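Uncharacterized protein (Porphyromonas gingivalis, PDB 1ZBS) is probably an N-acetylglucosamine kinase of the ASKHA (acetate and sugar kinase, Hsc70, actin) superfamily, phosphorylating an amino sugar with ATP, although its function remains unproven. Local coordinates at residues A62-G67 against R91-G96; G161-G166 against P210-L215; S120-F125 against A132-L137; H239-V244 against Q268-G273. All blocks are in the same frame, centred on the assembly; numbering follows the deposited sequence.

Interaction 1: A62-G67 against R91-G96; sequences AVYFYG and RIEVAG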
loop_
_atom_site.group_PDB
_atom_site.type_symbol
_atom_site.label_atom_id
_atom_site.label_comp_id
_atom_site.label_asym_id
_atom_site.label_seq_id
_atom_site.Cartn_x
_atom_site.Cartn_y
_atom_site.Cartn_z
ATOM N N ALA A 62 -25.065 -18.109 26.954
ATOM C CA ALA A 62 -24.403 -16.842 26.694
ATOM C C ALA A 62 -23.410 -17.017 25.560
ATOM O O ALA A 62 -22.921 -18.122 25.307
ATOM C CB ALA A 62 -23.684 -16.337 27.950
ATOM N N VAL A 63 -23.140 -15.914 24.874
ATOM C CA VAL A 63 -22.210 -15.879 23.751
ATOM C C VAL A 63 -21.352 -14.615 23.842
ATOM O O VAL A 63 -21.855 -13.519 24.113
ATOM C CB VAL A 63 -22.972 -15.920 22.387
ATOM C CG1 VAL A 63 -24.262 -15.144 22.489
ATOM C CG2 VAL A 63 -22.105 -15.324 21.283
ATOM N N TYR A 64 -20.051 -14.798 23.629
ATOM C CA TYR A 64 -19.074 -13.712 23.672
ATOM C C TYR A 64 -18.291 -13.714 22.355
ATOM O O TYR A 64 -17.555 -14.658 22.046
ATOM C CB TYR A 64 -18.106 -13.891 24.851
ATOM C CG TYR A 64 -18.780 -14.054 26.195
ATOM C CD1 TYR A 64 -19.029 -15.320 26.725
ATOM C CD2 TYR A 64 -19.159 -12.941 26.945
ATOM C CE1 TYR A 64 -19.635 -15.476 27.976
ATOM C CE2 TYR A 64 -19.766 -13.082 28.190
ATOM C CZ TYR A 64 -20.000 -14.352 28.705
ATOM O OH TYR A 64 -20.578 -14.489 29.951
ATOM N N PHE A 65 -18.471 -12.649 21.585
ATOM C CA PHE A 65 -17.825 -12.514 20.292
ATOM C C PHE A 65 -16.767 -11.425 20.289
ATOM O O PHE A 65 -16.982 -10.326 20.800
ATOM C CB PHE A 65 -18.880 -12.223 19.223
ATOM C CG PHE A 65 -18.346 -12.249 17.825
ATOM C CD1 PHE A 65 -17.788 -11.107 17.257
ATOM C CD2 PHE A 65 -18.371 -13.430 17.088
ATOM C CE1 PHE A 65 -17.258 -11.141 15.974
ATOM C CE2 PHE A 65 -17.844 -13.479 15.802
ATOM C CZ PHE A 65 -17.286 -12.333 15.242
ATOM N N TYR A 66 -15.619 -11.752 19.713
ATOM C CA TYR A 66 -14.506 -10.825 19.605
ATOM C C TYR A 66 -14.059 -10.825 18.151
ATOM O O TYR A 66 -13.749 -11.880 17.589
ATOM C CB TYR A 66 -13.357 -11.287 20.497
ATOM C CG TYR A 66 -13.678 -11.252 21.972
ATOM C CD1 TYR A 66 -13.743 -10.041 22.657
ATOM C CD2 TYR A 66 -13.916 -12.432 22.684
ATOM C CE1 TYR A 66 -14.032 -9.999 24.017
ATOM C CE2 TYR A 66 -14.208 -12.402 24.048
ATOM C CZ TYR A 66 -14.262 -11.176 24.707
ATOM O OH TYR A 66 -14.536 -11.127 26.050
ATOM N N GLY A 67 -14.031 -9.650 17.533
ATOM C CA GLY A 67 -13.613 -9.576 16.142
ATOM C C GLY A 67 -13.237 -8.183 15.682
ATOM O O GLY A 67 -13.756 -7.190 16.196
ATOM N N ARG A 91 -27.348 -13.990 27.480
ATOM C CA ARG A 91 -26.400 -12.889 27.358
ATOM C C ARG A 91 -25.576 -12.958 26.074
ATOM O O ARG A 91 -24.977 -13.989 25.755
ATOM C CB ARG A 91 -25.468 -12.879 28.574
ATOM C CG ARG A 91 -24.632 -11.616 28.739
ATOM C CD ARG A 91 -23.639 -11.748 29.895
ATOM N NE ARG A 91 -24.276 -11.982 31.194
ATOM C CZ ARG A 91 -24.934 -11.062 31.898
ATOM N NH1 ARG A 91 -25.054 -9.824 31.438
ATOM N NH2 ARG A 91 -25.464 -11.381 33.074
ATOM N N ILE A 92 -25.552 -11.845 25.348
ATOM C CA ILE A 92 -24.814 -11.739 24.096
ATOM C C ILE A 92 -23.983 -10.463 24.069
ATOM O O ILE A 92 -24.520 -9.361 23.951
ATOM C CB ILE A 92 -25.772 -11.740 22.900
ATOM C CG1 ILE A 92 -25.049 -11.224 21.659
ATOM C CG2 ILE A 92 -27.004 -10.912 23.224
ATOM C CD1 ILE A 92 -23.854 -12.061 21.274
ATOM N N GLU A 93 -22.667 -10.623 24.177
ATOM C CA GLU A 93 -21.737 -9.497 24.182
ATOM C C GLU A 93 -20.796 -9.518 22.980
ATOM O O GLU A 93 -20.178 -10.541 22.679
ATOM C CB GLU A 93 -20.916 -9.512 25.476
ATOM C CG GLU A 93 -21.710 -9.213 26.743
ATOM C CD GLU A 93 -20.839 -9.248 27.985
ATOM O OE1 GLU A 93 -19.760 -8.622 27.969
ATOM O OE2 GLU A 93 -21.230 -9.895 28.980
ATOM N N VAL A 94 -20.689 -8.381 22.297
ATOM C CA VAL A 94 -19.823 -8.260 21.126
ATOM C C VAL A 94 -18.761 -7.211 21.410
ATOM O O VAL A 94 -19.081 -6.086 21.793
ATOM C CB VAL A 94 -20.625 -7.843 19.876
ATOM C CG1 VAL A 94 -19.821 -8.132 18.621
ATOM C CG2 VAL A 94 -21.949 -8.587 19.841
ATOM N N ALA A 95 -17.499 -7.586 21.231
ATOM C CA ALA A 95 -16.386 -6.676 21.487
ATOM C C ALA A 95 -15.285 -6.846 20.447
ATOM O O ALA A 95 -15.255 -7.836 19.718
ATOM C CB ALA A 95 -15.830 -6.923 22.882
ATOM N N GLY A 96 -14.380 -5.874 20.389
ATOM C CA GLY A 96 -13.287 -5.928 19.435
ATOM C C GLY A 96 -12.292 -7.039 19.712
ATOM O O GLY A 96 -12.198 -7.544 20.834
#
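Tyr64 and Glu93 run side by side from paired positions of two parallel strands, and they illustrate how a parallel pair sets neighbouring side chains flank to flank. The ring offers its edge: CE2 of Tyr64 lies 3.6 Å from OE2 of Glu93, close to the ring plane, while the carboxylate is turned 75° to the ring. Further along this face Tyr66 also uses its rim, with CD1 3.5 Å from the carbonyl O of Gly96, and its CE1 touches CB of Ala95. The other face is apolar. Val63 holds CG1 between backbone N and carbonyl carbon (chi1 36°), where it meets CD1 of Ile92 at 3.3 Å, a tight fit; Phe65 CD1 rests on Val94 CG1 at 3.9 Å. Five backbone hydrogen bonds fix the pairing, among them Phe65 N to Glu93 O at 2.9 Å, almost straight at 175°. These strands belong to a beta-alpha-beta unit whose helix 75-85 packs on Phe65, Ile92 and Val94. Strand 2-7 bonds to the other edge of strand 62-67, while on the opposite face His278 stacks on Tyr64 and, with Arg103, binds the Tyr66 hydroxyl.

Interaction 2: G161-G166 against P210-L215; sequences GQMPEG and PAVYSL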
loop_
_atom_site.group_PDB
_atom_site.type_symbol
_atom_site.label_atom_id
_atom_site.label_comp_id
_atom_site.label_asym_id
_atom_site.label_seq_id
_atom_site.Cartn_x
_atom_site.Cartn_y
_atom_site.Cartn_z
ATOM N N GLY A 161 15.365 -7.302 -7.215
ATOM C CA GLY A 161 16.690 -7.856 -7.038
ATOM C C GLY A 161 17.435 -7.531 -5.765
ATOM O O GLY A 161 18.657 -7.402 -5.788
ATOM N N GLN A 162 16.734 -7.404 -4.649
ATOM C CA GLN A 162 17.430 -7.100 -3.407
ATOM C C GLN A 162 17.682 -8.367 -2.594
ATOM O O GLN A 162 18.273 -8.317 -1.514
ATOM C CB GLN A 162 16.637 -6.080 -2.590
ATOM C CG GLN A 162 16.417 -4.769 -3.328
ATOM C CD GLN A 162 17.716 -4.164 -3.848
ATOM O OE1 GLN A 162 17.879 -3.956 -5.053
ATOM N NE2 GLN A 162 18.644 -3.885 -2.945
HETATM N N MSE A 163 17.243 -9.504 -3.125
HETATM C CA MSE A 163 17.426 -10.791 -2.461
HETATM C C MSE A 163 18.478 -11.629 -3.211
HETATM O O MSE A 163 18.831 -11.320 -4.347
HETATM C CB MSE A 163 16.089 -11.545 -2.411
HETATM C CG MSE A 163 14.997 -10.888 -1.559
HETATM SE SE MSE A 163 15.296 -11.039 0.364
HETATM C CE MSE A 163 15.003 -9.196 0.897
ATOM N N PRO A 164 19.003 -12.696 -2.579
ATOM C CA PRO A 164 20.007 -13.522 -3.264
ATOM C C PRO A 164 19.501 -14.010 -4.621
ATOM O O PRO A 164 18.293 -14.112 -4.837
ATOM C CB PRO A 164 20.234 -14.663 -2.277
ATOM C CG PRO A 164 20.070 -13.977 -0.958
ATOM C CD PRO A 164 18.811 -13.159 -1.195
ATOM N N GLU A 165 20.427 -14.303 -5.533
ATOM C CA GLU A 165 20.082 -14.772 -6.875
ATOM C C GLU A 165 19.311 -16.078 -6.788
ATOM O O GLU A 165 19.692 -16.990 -6.052
ATOM C CB GLU A 165 21.358 -14.983 -7.709
ATOM C CG GLU A 165 21.162 -15.115 -9.241
ATOM C CD GLU A 165 20.534 -16.443 -9.689
ATOM O OE1 GLU A 165 21.034 -17.521 -9.296
ATOM O OE2 GLU A 165 19.548 -16.399 -10.458
ATOM N N GLY A 166 18.221 -16.157 -7.543
ATOM C CA GLY A 166 17.407 -17.359 -7.550
ATOM C C GLY A 166 16.201 -17.344 -6.622
ATOM O O GLY A 166 15.207 -18.012 -6.905
ATOM N N PRO A 210 20.119 -13.762 5.407
ATOM C CA PRO A 210 20.287 -12.416 5.975
ATOM C C PRO A 210 19.228 -11.396 5.557
ATOM O O PRO A 210 18.498 -10.865 6.394
ATOM C CB PRO A 210 21.680 -12.014 5.494
ATOM C CG PRO A 210 22.405 -13.314 5.511
ATOM C CD PRO A 210 21.400 -14.253 4.867
ATOM N N ALA A 211 19.164 -11.127 4.256
ATOM C CA ALA A 211 18.214 -10.171 3.699
ATOM C C ALA A 211 16.787 -10.385 4.198
ATOM O O ALA A 211 16.061 -9.428 4.447
ATOM C CB ALA A 211 18.249 -10.245 2.181
ATOM N N VAL A 212 16.391 -11.644 4.336
ATOM C CA VAL A 212 15.049 -11.994 4.794
ATOM C C VAL A 212 14.883 -11.686 6.278
ATOM O O VAL A 212 13.916 -11.037 6.677
ATOM C CB VAL A 212 14.760 -13.500 4.551
ATOM C CG1 VAL A 212 13.397 -13.879 5.098
ATOM C CG2 VAL A 212 14.828 -13.801 3.060
ATOM N N TYR A 213 15.834 -12.157 7.084
ATOM C CA TYR A 213 15.812 -11.953 8.529
ATOM C C TYR A 213 15.810 -10.467 8.920
ATOM O O TYR A 213 15.010 -10.049 9.753
ATOM C CB TYR A 213 17.008 -12.672 9.184
ATOM C CG TYR A 213 16.991 -12.639 10.702
ATOM C CD1 TYR A 213 17.392 -11.499 11.402
ATOM C CD2 TYR A 213 16.512 -13.724 11.436
ATOM C CE1 TYR A 213 17.307 -11.438 12.798
ATOM C CE2 TYR A 213 16.421 -13.675 12.831
ATOM C CZ TYR A 213 16.818 -12.527 13.504
ATOM O OH TYR A 213 16.693 -12.459 14.875
ATOM N N SER A 214 16.687 -9.668 8.324
ATOM C CA SER A 214 16.726 -8.259 8.668
ATOM C C SER A 214 15.425 -7.571 8.241
ATOM O O SER A 214 14.992 -6.602 8.867
ATOM C CB SER A 214 17.921 -7.568 8.016
ATOM O OG SER A 214 17.719 -7.409 6.626
ATOM N N LEU A 215 14.801 -8.070 7.175
ATOM C CA LEU A 215 13.542 -7.497 6.711
ATOM C C LEU A 215 12.459 -7.706 7.778
ATOM O O LEU A 215 11.731 -6.776 8.126
ATOM C CB LEU A 215 13.117 -8.130 5.380
ATOM C CG LEU A 215 11.769 -7.685 4.786
ATOM C CD1 LEU A 215 11.801 -7.814 3.251
ATOM C CD2 LEU A 215 10.647 -8.534 5.373
#
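The carbonyl O of Ala211 is approached by three groups: Leu215 N donates to it from the next turn of the helix at 3.3 Å, Ser214 OG adds a weak bond at 3.4 Å, and CE of Met163, a selenomethionine, comes from the facing loop to within 3.7 Å. This oxygen aside, the contact is apolar, a worked case of one long side chain bridging a loop and a helix without any hydrogen bond between them. In Met163, CG stands anti to the carbonyl carbon (chi1 -65°), and bends at chi2 (-73°) and then chi3 fold the chain round to lay SE and CE over the methyl of Ala211, the SE to CB distance being 3.6 Å. SE also touches CG2 of Val212 at 3.9 Å, the two side chains crossing at about a right angle, and CE extends to CD1 of Leu215 at 4.2 Å. Pro164 adds a marginal contact through CD. Met163 also rests on Ser157 and Leu158 of helix 147-159, and nearby Gly161 O accepts a hydrogen bond from Arg230 of the second subunit. The loop begins in a Schellman motif, with Gly161 at positive phi as the C-prime residue, and ends with Gly166 as N-cap of helix 167-174: a loop joining two helices and packed against the N-terminal turns of helix 210-229.

Interaction 3: S120-F125 against A132-L137; sequences SNSCLF and ANVSPL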
loop_
_atom_site.group_PDB
_atom_site.type_symbol
_atom_site.label_atom_id
_atom_site.label_comp_id
_atom_site.label_asym_id
_atom_site.label_seq_id
_atom_site.Cartn_x
_atom_site.Cartn_y
_atom_site.Cartn_z
ATOM N N SER A 120 -1.720 -5.706 12.138
ATOM C CA SER A 120 -1.106 -5.503 13.457
ATOM C C SER A 120 -2.008 -4.634 14.299
ATOM O O SER A 120 -2.854 -3.918 13.772
ATOM C CB SER A 120 0.232 -4.768 13.356
ATOM O OG SER A 120 1.048 -5.295 12.338
ATOM N N ASN A 121 -1.802 -4.671 15.607
ATOM C CA ASN A 121 -2.582 -3.850 16.503
ATOM C C ASN A 121 -1.932 -3.814 17.900
ATOM O O ASN A 121 -1.096 -4.657 18.222
ATOM C CB ASN A 121 -4.009 -4.408 16.579
ATOM C CG ASN A 121 -5.028 -3.347 16.919
ATOM O OD1 ASN A 121 -6.236 -3.540 16.727
ATOM N ND2 ASN A 121 -4.551 -2.215 17.431
ATOM N N SER A 122 -2.293 -2.827 18.715
ATOM C CA SER A 122 -1.768 -2.744 20.072
ATOM C C SER A 122 -2.716 -1.943 20.949
ATOM O O SER A 122 -3.559 -1.203 20.445
ATOM C CB SER A 122 -0.363 -2.105 20.109
ATOM O OG SER A 122 -0.392 -0.724 19.794
ATOM N N CYS A 123 -2.577 -2.107 22.262
ATOM C CA CYS A 123 -3.404 -1.386 23.216
ATOM C C CYS A 123 -2.790 -1.454 24.604
ATOM O O CYS A 123 -2.051 -2.385 24.935
ATOM C CB CYS A 123 -4.801 -1.994 23.282
ATOM S SG CYS A 123 -4.844 -3.586 24.149
ATOM N N LEU A 124 -3.100 -0.455 25.414
ATOM C CA LEU A 124 -2.626 -0.428 26.781
ATOM C C LEU A 124 -3.849 -0.923 27.546
ATOM O O LEU A 124 -4.937 -0.361 27.403
ATOM C CB LEU A 124 -2.277 1.002 27.200
ATOM C CG LEU A 124 -1.165 1.237 28.233
ATOM C CD1 LEU A 124 -1.496 2.522 28.996
ATOM C CD2 LEU A 124 -1.042 0.072 29.197
ATOM N N PHE A 125 -3.680 -1.992 28.321
ATOM C CA PHE A 125 -4.773 -2.582 29.106
ATOM C C PHE A 125 -4.550 -2.230 30.572
ATOM O O PHE A 125 -3.428 -2.323 31.058
ATOM C CB PHE A 125 -4.764 -4.109 28.946
ATOM C CG PHE A 125 -6.041 -4.777 29.374
ATOM C CD1 PHE A 125 -6.016 -5.931 30.154
ATOM C CD2 PHE A 125 -7.273 -4.266 28.979
ATOM C CE1 PHE A 125 -7.206 -6.565 30.532
ATOM C CE2 PHE A 125 -8.465 -4.892 29.350
ATOM C CZ PHE A 125 -8.429 -6.043 30.128
ATOM N N ALA A 132 -5.734 2.815 26.149
ATOM C CA ALA A 132 -5.165 3.516 25.000
ATOM C C ALA A 132 -4.938 2.554 23.830
ATOM O O ALA A 132 -4.580 1.398 24.039
ATOM C CB ALA A 132 -3.856 4.191 25.396
ATOM N N ASN A 133 -5.132 3.047 22.607
ATOM C CA ASN A 133 -4.990 2.229 21.406
ATOM C C ASN A 133 -4.400 3.022 20.240
ATOM O O ASN A 133 -4.864 4.117 19.935
ATOM C CB ASN A 133 -6.363 1.698 20.980
ATOM C CG ASN A 133 -6.269 0.549 19.991
ATOM O OD1 ASN A 133 -5.580 0.636 18.970
ATOM N ND2 ASN A 133 -6.976 -0.535 20.286
ATOM N N VAL A 134 -3.386 2.473 19.580
ATOM C CA VAL A 134 -2.799 3.155 18.436
ATOM C C VAL A 134 -3.451 2.561 17.190
ATOM O O VAL A 134 -3.277 1.373 16.916
ATOM C CB VAL A 134 -1.265 2.943 18.400
ATOM C CG1 VAL A 134 -0.666 3.544 17.134
ATOM C CG2 VAL A 134 -0.635 3.565 19.631
ATOM N N SER A 135 -4.231 3.358 16.455
ATOM C CA SER A 135 -4.882 2.832 15.240
ATOM C C SER A 135 -3.800 2.221 14.363
ATOM O O SER A 135 -2.789 2.868 14.090
ATOM C CB SER A 135 -5.577 3.936 14.443
ATOM O OG SER A 135 -6.518 4.652 15.221
ATOM N N PRO A 136 -4.001 0.975 13.910
ATOM C CA PRO A 136 -3.032 0.273 13.059
ATOM C C PRO A 136 -2.849 0.918 11.681
ATOM O O PRO A 136 -1.773 0.834 11.085
ATOM C CB PRO A 136 -3.596 -1.143 12.994
ATOM C CG PRO A 136 -5.059 -0.942 13.141
ATOM C CD PRO A 136 -5.166 0.121 14.208
ATOM N N LEU A 137 -3.899 1.556 11.173
ATOM C CA LEU A 137 -3.808 2.237 9.890
ATOM C C LEU A 137 -3.829 1.354 8.641
ATOM O O LEU A 137 -3.794 1.875 7.530
ATOM C CB LEU A 137 -2.557 3.140 9.882
ATOM C CG LEU A 137 -2.740 4.614 10.260
ATOM C CD1 LEU A 137 -3.790 4.752 11.340
ATOM C CD2 LEU A 137 -1.421 5.212 10.676
HETATM O O HOH W 1 -1.228 -0.377 16.512
#
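Leu124 and Ala132 face each other as an antiparallel hydrogen-bonded pair in the beta hairpin of strands 120-125 and 130-133, an example of a hairpin whose regular pairing soon yields to side chains and water. The regular part rests on Leu124 N, which gives Ala132 O a bond of 2.7 Å with 164° at the hydrogen; the same oxygen receives a CH contact from Cys123 CA. Beyond it the regular pairing stops. With CG anti to the backbone N (chi1 -153°), Asn121 extends its ND2 to Asn133 OD1, but the bond is weak at 3.4 Å, and the amide planes lie 58° apart. Asn133 OD1 also sits 3.1 Å from Ser122 O, an approach of two acceptors that adds no bond. Ser122 OG finds its stronger partners in Tyr231 OH and Asn227 O, while Ser120 OG bonds to Glu144 O. The second subunit serves the far end of the contact, where Lys160 NZ of that subunit reaches Pro136 O and Tyr187 OH of that subunit reaches Leu137 O. In the gap between Ser122 and Val134 one water donates to Val134 O at 2.7 Å and, more weakly, to Ser122 OG at 3.4 Å.

Interaction 4: H239-V244 against Q268-G273; sequences HFIGSV and QSPMEG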
loop_
_atom_site.group_PDB
_atom_site.type_symbol
_atom_site.label_atom_id
_atom_site.label_comp_id
_atom_site.label_asym_id
_atom_site.label_seq_id
_atom_site.Cartn_x
_atom_site.Cartn_y
_atom_site.Cartn_z
ATOM N N HIS A 239 2.765 -8.577 25.676
ATOM C CA HIS A 239 2.027 -9.799 25.412
ATOM C C HIS A 239 1.591 -9.776 23.956
ATOM O O HIS A 239 1.076 -8.766 23.476
ATOM C CB HIS A 239 0.818 -9.892 26.339
ATOM C CG HIS A 239 1.183 -10.164 27.765
ATOM N ND1 HIS A 239 1.674 -11.382 28.185
ATOM C CD2 HIS A 239 1.160 -9.371 28.863
ATOM C CE1 HIS A 239 1.937 -11.327 29.477
ATOM N NE2 HIS A 239 1.636 -10.117 29.912
ATOM N N PHE A 240 1.795 -10.881 23.248
ATOM C CA PHE A 240 1.446 -10.941 21.827
ATOM C C PHE A 240 0.544 -12.084 21.445
ATOM O O PHE A 240 0.559 -13.155 22.056
ATOM C CB PHE A 240 2.705 -11.053 20.963
ATOM C CG PHE A 240 3.529 -9.802 20.915
ATOM C CD1 PHE A 240 3.426 -8.927 19.836
ATOM C CD2 PHE A 240 4.430 -9.511 21.936
ATOM C CE1 PHE A 240 4.214 -7.781 19.761
ATOM C CE2 PHE A 240 5.228 -8.365 21.881
ATOM C CZ PHE A 240 5.120 -7.499 20.788
ATOM N N ILE A 241 -0.238 -11.856 20.401
ATOM C CA ILE A 241 -1.128 -12.883 19.901
ATOM C C ILE A 241 -1.049 -12.867 18.373
ATOM O O ILE A 241 -0.689 -11.856 17.780
ATOM C CB ILE A 241 -2.571 -12.632 20.398
ATOM C CG1 ILE A 241 -3.240 -13.970 20.679
ATOM C CG2 ILE A 241 -3.365 -11.817 19.398
ATOM C CD1 ILE A 241 -2.740 -14.617 21.969
ATOM N N GLY A 242 -1.347 -13.992 17.739
ATOM C CA GLY A 242 -1.312 -14.013 16.291
ATOM C C GLY A 242 -0.368 -14.989 15.617
ATOM O O GLY A 242 0.667 -15.378 16.163
ATOM N N SER A 243 -0.739 -15.369 14.398
ATOM C CA SER A 243 0.038 -16.308 13.603
ATOM C C SER A 243 1.461 -15.830 13.337
ATOM O O SER A 243 2.404 -16.603 13.446
ATOM C CB SER A 243 -0.693 -16.592 12.286
ATOM O OG SER A 243 -1.165 -15.388 11.689
ATOM N N VAL A 244 1.620 -14.554 13.005
ATOM C CA VAL A 244 2.947 -14.005 12.739
ATOM C C VAL A 244 3.799 -13.879 14.003
ATOM O O VAL A 244 5.012 -14.137 13.974
ATOM C CB VAL A 244 2.854 -12.624 12.063
ATOM C CG1 VAL A 244 4.229 -11.977 12.006
ATOM C CG2 VAL A 244 2.277 -12.774 10.646
ATOM N N GLN A 268 -0.327 -18.177 19.673
ATOM C CA GLN A 268 -0.968 -18.050 18.369
ATOM C C GLN A 268 -2.434 -17.613 18.493
ATOM O O GLN A 268 -2.866 -16.676 17.815
ATOM C CB GLN A 268 -0.851 -19.375 17.599
ATOM C CG GLN A 268 -1.540 -19.359 16.240
ATOM C CD GLN A 268 -0.973 -20.386 15.262
ATOM O OE1 GLN A 268 -0.670 -21.524 15.635
ATOM N NE2 GLN A 268 -0.844 -19.989 13.998
ATOM N N SER A 269 -3.173 -18.269 19.390
ATOM C CA SER A 269 -4.598 -17.993 19.620
ATOM C C SER A 269 -4.917 -17.538 21.050
ATOM O O SER A 269 -4.232 -17.903 22.000
ATOM C CB SER A 269 -5.421 -19.258 19.301
ATOM O OG SER A 269 -6.736 -19.194 19.837
ATOM N N PRO A 270 -5.949 -16.697 21.210
ATOM C CA PRO A 270 -6.341 -16.219 22.539
ATOM C C PRO A 270 -7.472 -17.099 23.068
ATOM O O PRO A 270 -7.991 -16.877 24.158
ATOM C CB PRO A 270 -6.833 -14.809 22.257
ATOM C CG PRO A 270 -7.532 -14.990 20.944
ATOM C CD PRO A 270 -6.535 -15.843 20.159
HETATM N N MSE A 271 -7.852 -18.098 22.281
HETATM C CA MSE A 271 -8.953 -18.958 22.671
HETATM C C MSE A 271 -8.823 -19.546 24.071
HETATM O O MSE A 271 -9.707 -19.357 24.901
HETATM C CB MSE A 271 -9.147 -20.078 21.658
HETATM C CG MSE A 271 -10.496 -20.749 21.809
HETATM SE SE MSE A 271 -11.965 -19.457 21.798
HETATM C CE MSE A 271 -12.167 -19.137 23.684
ATOM N N GLU A 272 -7.735 -20.262 24.333
ATOM C CA GLU A 272 -7.524 -20.849 25.651
ATOM C C GLU A 272 -7.669 -19.767 26.714
ATOM O O GLU A 272 -8.242 -19.992 27.783
ATOM C CB GLU A 272 -6.131 -21.477 25.746
ATOM C CG GLU A 272 -5.985 -22.777 24.963
ATOM C CD GLU A 272 -7.003 -23.830 25.386
ATOM O OE1 GLU A 272 -7.101 -24.121 26.602
ATOM O OE2 GLU A 272 -7.705 -24.371 24.499
ATOM N N GLY A 273 -7.149 -18.586 26.401
ATOM C CA GLY A 273 -7.226 -17.474 27.320
ATOM C C GLY A 273 -8.643 -16.979 27.524
ATOM O O GLY A 273 -9.029 -16.678 28.652
#
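Ile241 lies across Pro270 at about a right angle, one apolar side chain covering the turn that precedes a helix. Its CB stands back from that turn, and the reach is made by the longer branch. CG1 is the first atom to touch, 3.8 Å from CD of Pro270 and 4.0 Å from CB of the same ring, so that it rides over the pyrrolidine. CD1, at the tip, passes on to the carbonyl O of Ser269 at 3.6 Å and remains near the proline CB. The side chain also packs on Ala101 and Leu105 of helix 97-105 and on Ile115 of strand 111-116.

Alongside this packing the backbones meet once: Gly242 N gives Gln268 O a weak hydrogen bond of 3.1 Å, bent to 135° at the hydrogen. Gln268 turns its side chain back over the start of the neighbouring helix. With CG anti to the backbone N (chi1 178°) and the chain extended beyond it, NE2 arrives 3.8 Å from both CA and CB of Ser243. The turn itself is held from within, as Ser269 OG accepts from Met271 N at 2.9 Å, a capping bond with the form of an ST turn.

The side chains of Pro270 and Met271 touch Asp6 and Ile4 of strand 2-7. Two neighbouring parallel strands, 238-241 and 263-267, thus end side by side and pass into helices, Gly242 serving as the N-cap of one. The Gly-Ser pair at the start of the helix after strand 238-241 is consistent with the adenosine motif of the ASKHA fold.

Followed from the N terminus, the four contacts close one after another; none nests in or crosses another. Interaction 1 closes a beta-alpha-beta crossover at the edge of the first five-strand sheet. Interaction 3 closes a short hairpin at one edge of the second sheet, and interaction 2 then gathers a long, largely helical excursion at the far side of the molecule, its centre about 43 Å from that of interaction 1. Interaction 4 returns to the second sheet, where two parallel strands end and the chain leaves for its last helix, whose start touches strand 2-7 of the first sheet. Interactions 2 and 3 both touch the second subunit. The shared strand order, 3-2-1-4-5, is that of paired ASKHA domains.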